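PDB 2IVF: ethylbenzene dehydrogenase alpha-subunit from Aromatoleum aromaticum, which belongs to the molybdopterin oxidoreductase family and binds a molybdenum atom, MGD, MD1 and an iron/sulfur cluster. Local coordinates for residues 532-535 / 536-540; 585-588 / 589-593. All coordinates share one frame; numbering follows the deposited sequence.

Contact 1. Residues 532-535 / 536-540; sequences EFMK and VVTSA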
ATOM      1  N   GLU A 532      30.227   6.129 -21.125  1.00 27.71           N
ATOM      2  CA  GLU A 532      30.541   5.636 -22.458  1.00 29.32           C
ATOM      3  C   GLU A 532      30.405   4.118 -22.500  1.00 29.64           C
ATOM      4  O   GLU A 532      29.767   3.556 -23.392  1.00 30.12           O
ATOM      5  CB  GLU A 532      31.945   6.047 -22.865  1.00 29.74           C
ATOM      6  CG  GLU A 532      32.151   7.568 -22.969  1.00 32.44           C
ATOM      7  CD  GLU A 532      31.100   8.243 -23.841  1.00 36.83           C
ATOM      8  OE1 GLU A 532      30.671   7.633 -24.840  1.00 38.75           O
ATOM      9  OE2 GLU A 532      30.692   9.378 -23.524  1.00 39.76           O
ATOM     10  N   PHE A 533      31.010   3.452 -21.525  1.00 31.01           N
ATOM     11  CA  PHE A 533      30.861   1.998 -21.369  1.00 31.05           C
ATOM     12  C   PHE A 533      29.391   1.632 -21.370  1.00 31.36           C
ATOM     13  O   PHE A 533      28.956   0.703 -22.054  1.00 30.55           O
ATOM     14  CB  PHE A 533      31.511   1.558 -20.039  1.00 32.20           C
ATOM     15  CG  PHE A 533      31.271   0.111 -19.666  1.00 32.48           C
ATOM     16  CD1 PHE A 533      32.167  -0.877 -20.038  1.00 35.33           C
ATOM     17  CD2 PHE A 533      30.174  -0.253 -18.894  1.00 35.09           C
ATOM     18  CE1 PHE A 533      31.970  -2.215 -19.676  1.00 33.13           C
ATOM     19  CE2 PHE A 533      29.971  -1.601 -18.535  1.00 33.76           C
ATOM     20  CZ  PHE A 533      30.882  -2.570 -18.931  1.00 33.34           C
ATOM     21  N   MET A 534      28.611   2.362 -20.596  1.00 30.87           N
ATOM     22  CA  MET A 534      27.213   2.006 -20.462  1.00 31.67           C
ATOM     23  C   MET A 534      26.455   2.150 -21.771  1.00 31.34           C
ATOM     24  O   MET A 534      25.604   1.318 -22.091  1.00 31.70           O
ATOM     25  CB  MET A 534      26.550   2.857 -19.391  1.00 32.16           C
ATOM     26  CG  MET A 534      26.930   2.447 -17.981  1.00 34.90           C
ATOM     27  SD  MET A 534      26.600   0.708 -17.598  1.00 39.38           S
ATOM     28  CE  MET A 534      24.781   0.760 -17.613  1.00 39.46           C
ATOM     29  N   LYS A 535      26.756   3.203 -22.519  1.00 30.73           N
ATOM     30  CA  LYS A 535      26.114   3.422 -23.795  1.00 31.50           C
ATOM     31  C   LYS A 535      26.325   2.213 -24.694  1.00 30.86           C
ATOM     32  O   LYS A 535      25.380   1.717 -25.281  1.00 30.49           O
ATOM     33  CB  LYS A 535      26.625   4.711 -24.466  1.00 31.53           C
ATOM     34  CG  LYS A 535      26.299   5.976 -23.682  1.00 33.32           C
ATOM     35  CD  LYS A 535      26.262   7.249 -24.535  1.00 33.33           C
ATOM     36  CE  LYS A 535      27.637   7.788 -24.866  1.00 36.53           C
ATOM     37  NZ  LYS A 535      27.571   9.120 -25.583  1.00 34.90           N
ATOM     38  N   VAL A 536      27.553   1.714 -24.748  1.00 30.79           N
ATOM     39  CA  VAL A 536      27.872   0.574 -25.602  1.00 31.03           C
ATOM     40  C   VAL A 536      27.275  -0.723 -25.113  1.00 30.27           C
ATOM     41  O   VAL A 536      26.546  -1.402 -25.840  1.00 30.30           O
ATOM     42  CB  VAL A 536      29.365   0.391 -25.730  1.00 31.31           C
ATOM     43  CG1 VAL A 536      29.672  -0.894 -26.491  1.00 32.78           C
ATOM     44  CG2 VAL A 536      29.959   1.623 -26.425  1.00 30.59           C
ATOM     45  N   VAL A 537      27.562  -1.078 -23.878  1.00 29.48           N
ATOM     46  CA  VAL A 537      27.076  -2.344 -23.381  1.00 29.14           C
ATOM     47  C   VAL A 537      25.535  -2.449 -23.458  1.00 28.64           C
ATOM     48  O   VAL A 537      25.011  -3.515 -23.693  1.00 27.79           O
ATOM     49  CB  VAL A 537      27.571  -2.600 -21.956  1.00 29.44           C
ATOM     50  CG1 VAL A 537      29.126  -2.474 -21.906  1.00 30.13           C
ATOM     51  CG2 VAL A 537      26.903  -1.638 -21.001  1.00 30.93           C
ATOM     52  N   THR A 538      24.806  -1.356 -23.253  1.00 28.54           N
ATOM     53  CA  THR A 538      23.323  -1.424 -23.224  1.00 28.34           C
ATOM     54  C   THR A 538      22.803  -2.008 -24.558  1.00 28.53           C
ATOM     55  O   THR A 538      21.978  -2.930 -24.622  1.00 28.24           O
ATOM     56  CB  THR A 538      22.723  -0.022 -23.029  1.00 27.59           C
ATOM     57  OG1 THR A 538      23.109   0.475 -21.741  1.00 27.54           O
ATOM     58  CG2 THR A 538      21.185  -0.054 -23.141  1.00 27.71           C
ATOM     59  N   SER A 539      23.325  -1.460 -25.630  1.00 28.87           N
ATOM     60  CA  SER A 539      22.948  -1.894 -26.973  1.00 30.30           C
ATOM     61  C   SER A 539      23.529  -3.268 -27.368  1.00 31.01           C
ATOM     62  O   SER A 539      22.952  -3.978 -28.215  1.00 31.66           O
ATOM     63  CB  SER A 539      23.400  -0.820 -27.964  1.00 30.44           C
ATOM     64  OG  SER A 539      22.699   0.380 -27.690  1.00 34.52           O
ATOM     65  N   ALA A 540      24.686  -3.622 -26.801  1.00 30.81           N
ATOM     66  CA  ALA A 540      25.284  -4.930 -27.041  1.00 29.75           C
ATOM     67  C   ALA A 540      24.415  -6.041 -26.435  1.00 29.62           C
ATOM     68  O   ALA A 540      24.416  -7.161 -26.920  1.00 28.77           O
ATOM     69  CB  ALA A 540      26.698  -4.991 -26.464  1.00 30.01           C
TER

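Contact 2. Residues 585-588 / 589-593; sequences GWWT and NDHIR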
ATOM      1  N   GLY A 585      21.874  10.210 -37.066  1.00 28.20           N
ATOM      2  CA  GLY A 585      22.641   9.120 -36.500  1.00 27.97           C
ATOM      3  C   GLY A 585      22.485   9.078 -35.002  1.00 27.93           C
ATOM      4  O   GLY A 585      23.260   8.398 -34.299  1.00 27.26           O
ATOM      5  N   TRP A 586      21.471   9.777 -34.496  1.00 27.54           N
ATOM      6  CA  TRP A 586      21.261   9.824 -33.050  1.00 27.68           C
ATOM      7  C   TRP A 586      20.609   8.559 -32.511  1.00 27.97           C
ATOM      8  O   TRP A 586      20.743   8.262 -31.317  1.00 28.69           O
ATOM      9  CB  TRP A 586      20.448  11.057 -32.671  1.00 27.85           C
ATOM     10  CG  TRP A 586      21.173  12.303 -32.890  1.00 27.57           C
ATOM     11  CD1 TRP A 586      22.525  12.454 -33.135  1.00 29.18           C
ATOM     12  CD2 TRP A 586      20.612  13.614 -32.931  1.00 28.83           C
ATOM     13  NE1 TRP A 586      22.821  13.778 -33.324  1.00 28.96           N
ATOM     14  CE2 TRP A 586      21.667  14.511 -33.198  1.00 28.60           C
ATOM     15  CE3 TRP A 586      19.313  14.120 -32.779  1.00 26.45           C
ATOM     16  CZ2 TRP A 586      21.462  15.882 -33.302  1.00 29.84           C
ATOM     17  CZ3 TRP A 586      19.115  15.469 -32.877  1.00 27.59           C
ATOM     18  CH2 TRP A 586      20.175  16.341 -33.137  1.00 28.66           C
ATOM     19  N   TRP A 587      19.877   7.843 -33.365  1.00 27.53           N
ATOM     20  CA  TRP A 587      19.381   6.522 -33.011  1.00 28.41           C
ATOM     21  C   TRP A 587      19.780   5.593 -34.119  1.00 29.27           C
ATOM     22  O   TRP A 587      19.626   5.946 -35.273  1.00 29.90           O
ATOM     23  CB  TRP A 587      17.863   6.522 -32.815  1.00 27.60           C
ATOM     24  CG  TRP A 587      17.459   7.567 -31.802  1.00 27.07           C
ATOM     25  CD1 TRP A 587      17.052   8.837 -32.078  1.00 26.73           C
ATOM     26  CD2 TRP A 587      17.517   7.468 -30.368  1.00 27.74           C
ATOM     27  NE1 TRP A 587      16.822   9.524 -30.919  1.00 27.26           N
ATOM     28  CE2 TRP A 587      17.073   8.701 -29.850  1.00 25.78           C
ATOM     29  CE3 TRP A 587      17.842   6.438 -29.471  1.00 26.80           C
ATOM     30  CZ2 TRP A 587      16.994   8.950 -28.483  1.00 25.75           C
ATOM     31  CZ3 TRP A 587      17.747   6.682 -28.119  1.00 27.16           C
ATOM     32  CH2 TRP A 587      17.313   7.926 -27.633  1.00 25.70           C
ATOM     33  N   THR A 588      20.274   4.409 -33.738  1.00 30.12           N
ATOM     34  CA  THR A 588      20.830   3.400 -34.650  1.00 30.30           C
ATOM     35  C   THR A 588      19.962   2.147 -34.653  1.00 30.74           C
ATOM     36  O   THR A 588      18.952   2.092 -33.943  1.00 30.11           O
ATOM     37  CB  THR A 588      22.224   3.022 -34.197  1.00 30.38           C
ATOM     38  OG1 THR A 588      22.150   2.339 -32.938  1.00 31.05           O
ATOM     39  CG2 THR A 588      23.110   4.285 -34.066  1.00 32.08           C
ATOM     40  N   ASN A 589      20.344   1.137 -35.442  1.00 31.39           N
ATOM     41  CA  ASN A 589      19.587  -0.124 -35.471  1.00 31.32           C
ATOM     42  C   ASN A 589      19.690  -0.937 -34.196  1.00 30.88           C
ATOM     43  O   ASN A 589      18.923  -1.904 -34.009  1.00 31.20           O
ATOM     44  CB  ASN A 589      19.992  -1.029 -36.656  1.00 32.21           C
ATOM     45  CG  ASN A 589      18.880  -2.107 -37.001  1.00 34.63           C
ATOM     46  OD1 ASN A 589      18.252  -2.737 -36.096  1.00 40.36           O
ATOM     47  ND2 ASN A 589      18.631  -2.286 -38.290  1.00 39.63           N
ATOM     48  N   ASP A 590      20.642  -0.614 -33.323  1.00 30.19           N
ATOM     49  CA  ASP A 590      20.699  -1.310 -32.025  1.00 29.89           C
ATOM     50  C   ASP A 590      19.768  -0.720 -30.978  1.00 28.50           C
ATOM     51  O   ASP A 590      19.596  -1.299 -29.901  1.00 27.96           O
ATOM     52  CB  ASP A 590      22.129  -1.391 -31.501  1.00 31.05           C
ATOM     53  CG  ASP A 590      22.977  -2.351 -32.317  1.00 33.37           C
ATOM     54  OD1 ASP A 590      22.404  -3.123 -33.126  1.00 34.98           O
ATOM     55  OD2 ASP A 590      24.207  -2.343 -32.140  1.00 39.28           O
ATOM     56  N   HIS A 591      19.194   0.430 -31.318  1.00 28.16           N
ATOM     57  CA  HIS A 591      18.098   1.077 -30.569  1.00 27.47           C
ATOM     58  C   HIS A 591      16.730   0.727 -31.135  1.00 26.97           C
ATOM     59  O   HIS A 591      15.779   0.542 -30.425  1.00 26.35           O
ATOM     60  CB  HIS A 591      18.232   2.615 -30.612  1.00 27.65           C
ATOM     61  CG  HIS A 591      19.507   3.132 -30.022  1.00 27.95           C
ATOM     62  ND1 HIS A 591      19.891   2.840 -28.731  1.00 32.03           N
ATOM     63  CD2 HIS A 591      20.494   3.895 -30.547  1.00 28.71           C
ATOM     64  CE1 HIS A 591      21.053   3.426 -28.482  1.00 33.34           C
ATOM     65  NE2 HIS A 591      21.447   4.057 -29.577  1.00 31.54           N
ATOM     66  N   ILE A 592      16.611   0.698 -32.448  1.00 26.64           N
ATOM     67  CA  ILE A 592      15.304   0.502 -33.058  1.00 26.72           C
ATOM     68  C   ILE A 592      15.063  -0.984 -33.364  1.00 26.42           C
ATOM     69  O   ILE A 592      15.207  -1.421 -34.467  1.00 25.73           O
ATOM     70  CB  ILE A 592      15.160   1.384 -34.296  1.00 26.73           C
ATOM     71  CG1 ILE A 592      15.221   2.852 -33.848  1.00 27.57           C
ATOM     72  CG2 ILE A 592      13.812   1.076 -35.012  1.00 27.29           C
ATOM     73  CD1 ILE A 592      15.604   3.826 -34.895  1.00 26.26           C
ATOM     74  N   ARG A 593      14.681  -1.729 -32.335  1.00 26.07           N
ATOM     75  CA  ARG A 593      14.473  -3.172 -32.403  1.00 26.36           C
ATOM     76  C   ARG A 593      13.170  -3.503 -31.686  1.00 26.18           C
ATOM     77  O   ARG A 593      12.806  -2.790 -30.728  1.00 25.02           O
ATOM     78  CB  ARG A 593      15.609  -3.932 -31.695  1.00 26.16           C
ATOM     79  CG  ARG A 593      16.982  -3.690 -32.254  1.00 26.73           C
ATOM     80  CD  ARG A 593      18.053  -4.534 -31.571  1.00 27.32           C
ATOM     81  NE  ARG A 593      17.850  -5.986 -31.743  1.00 29.37           N
ATOM     82  CZ  ARG A 593      18.305  -6.912 -30.889  1.00 28.09           C
ATOM     83  NH1 ARG A 593      19.016  -6.560 -29.815  1.00 28.79           N
ATOM     84  NH2 ARG A 593      18.068  -8.198 -31.097  1.00 24.06           N
TER

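Contact 1. Residues 532-535 / 536-540
F533 and V537 make the tight part of this contact, one turn apart near the C-terminal end of the α-helix 526-540. The evidence is a CH-pi interaction: V537 CG1 lies 3.5 Å from the centroid of the F533 ring and 13° off its normal, so the methyl sits over the middle of one face. F533 starts out pointing away from the later turn, but its CG is anti to the backbone N (chi1 172°), and the ring is thereby brought along the helix over the valine. M534 SD lies at the edge of the same ring, in its plane, and meets the other V537 branch, SD to CG2, at 4.1 Å.

Away from this ring-methyl packing the contact is looser. V536 is exposed, and its CG2 meets E532 O at 3.6 Å. Beside it, K535 NZ and E532 OE1 form a long salt bridge of 3.5 Å, spaced i, i+3 on the helix surface. Helix 504-520 runs past both parts, with M509 on F533 and V537, F513 on V536 and T517 on E532.

Backbone bonds of the i to i+4 pattern run beneath both sides, among them V537 N to F533 O at 2.9 Å. At T538, the contact's one buried residue, the pattern gains a branch. M534 O accepts both T538 N, at 3.0 Å, and T538 OG1. The hydroxyl also takes a hydrogen bond from F956 N, tying the helix to a later loop. The two T538 donors approach M534 O from opposite faces of its carbonyl plane, with OG1 at 2.7 Å.

Contact 2. Residues 585-588 / 589-593
T588 O receives both H591 N and I592 N, each at 3.1 Å, so a β-turn and a wider α-turn share one acceptor. I592 N lies in the carbonyl plane, whereas H591 N stands 61° out of it and is not on a lone pair. This compact turn comes shortly after G585, whose positive phi closes helix 574-583 in a Schellman motif, and it runs on into an inverse gamma turn centred on I592.

A weak bond from D590 N to T588 OG1, 3.3 Å long, adds an ST turn within the same loop. T588 OG1 is set between its own backbone N and carbonyl carbon (chi1 67°), which turns it toward D590 N and the imidazole of H591.

The aromatic contact is T-shaped: the edge of W587 faces the flat side of H591, with the planes at 80° and the six-membered ring and imidazole centroids 5.2 Å apart. W587 CE3 makes the approach, 3.7 Å from H591 CG and offset toward the imidazole rim. W587 NE1 donates to L945 O, which fixes the other end of the indole, while W587 CB meets I592 CD1 at 4.1 Å. D590 is held separately by H713, through OD1. At the imidazole edge, H591 CD2 packs in plane 3.2 Å from T588 N.

In the fold
The two contacts meet directly: S539 OG of contact 1 lies 3.6 Å from H591 CE1 of contact 2, and S539 CB lies 3.8 Å from D590 CB, so the end of helix 526-540 rests on the loop between helix 574-583 and strand 602-606. Their centres are about 13 Å apart. Contact 1 is a surface contact with one buried residue; contact 2 is partly buried, with W587 and I592 enclosed. Regular helix bonds and aliphatic packing on a phenyl ring characterise the first, turn bonds and crossed aromatic rings the second. Y954 joins their surroundings, touching both T538 and W587.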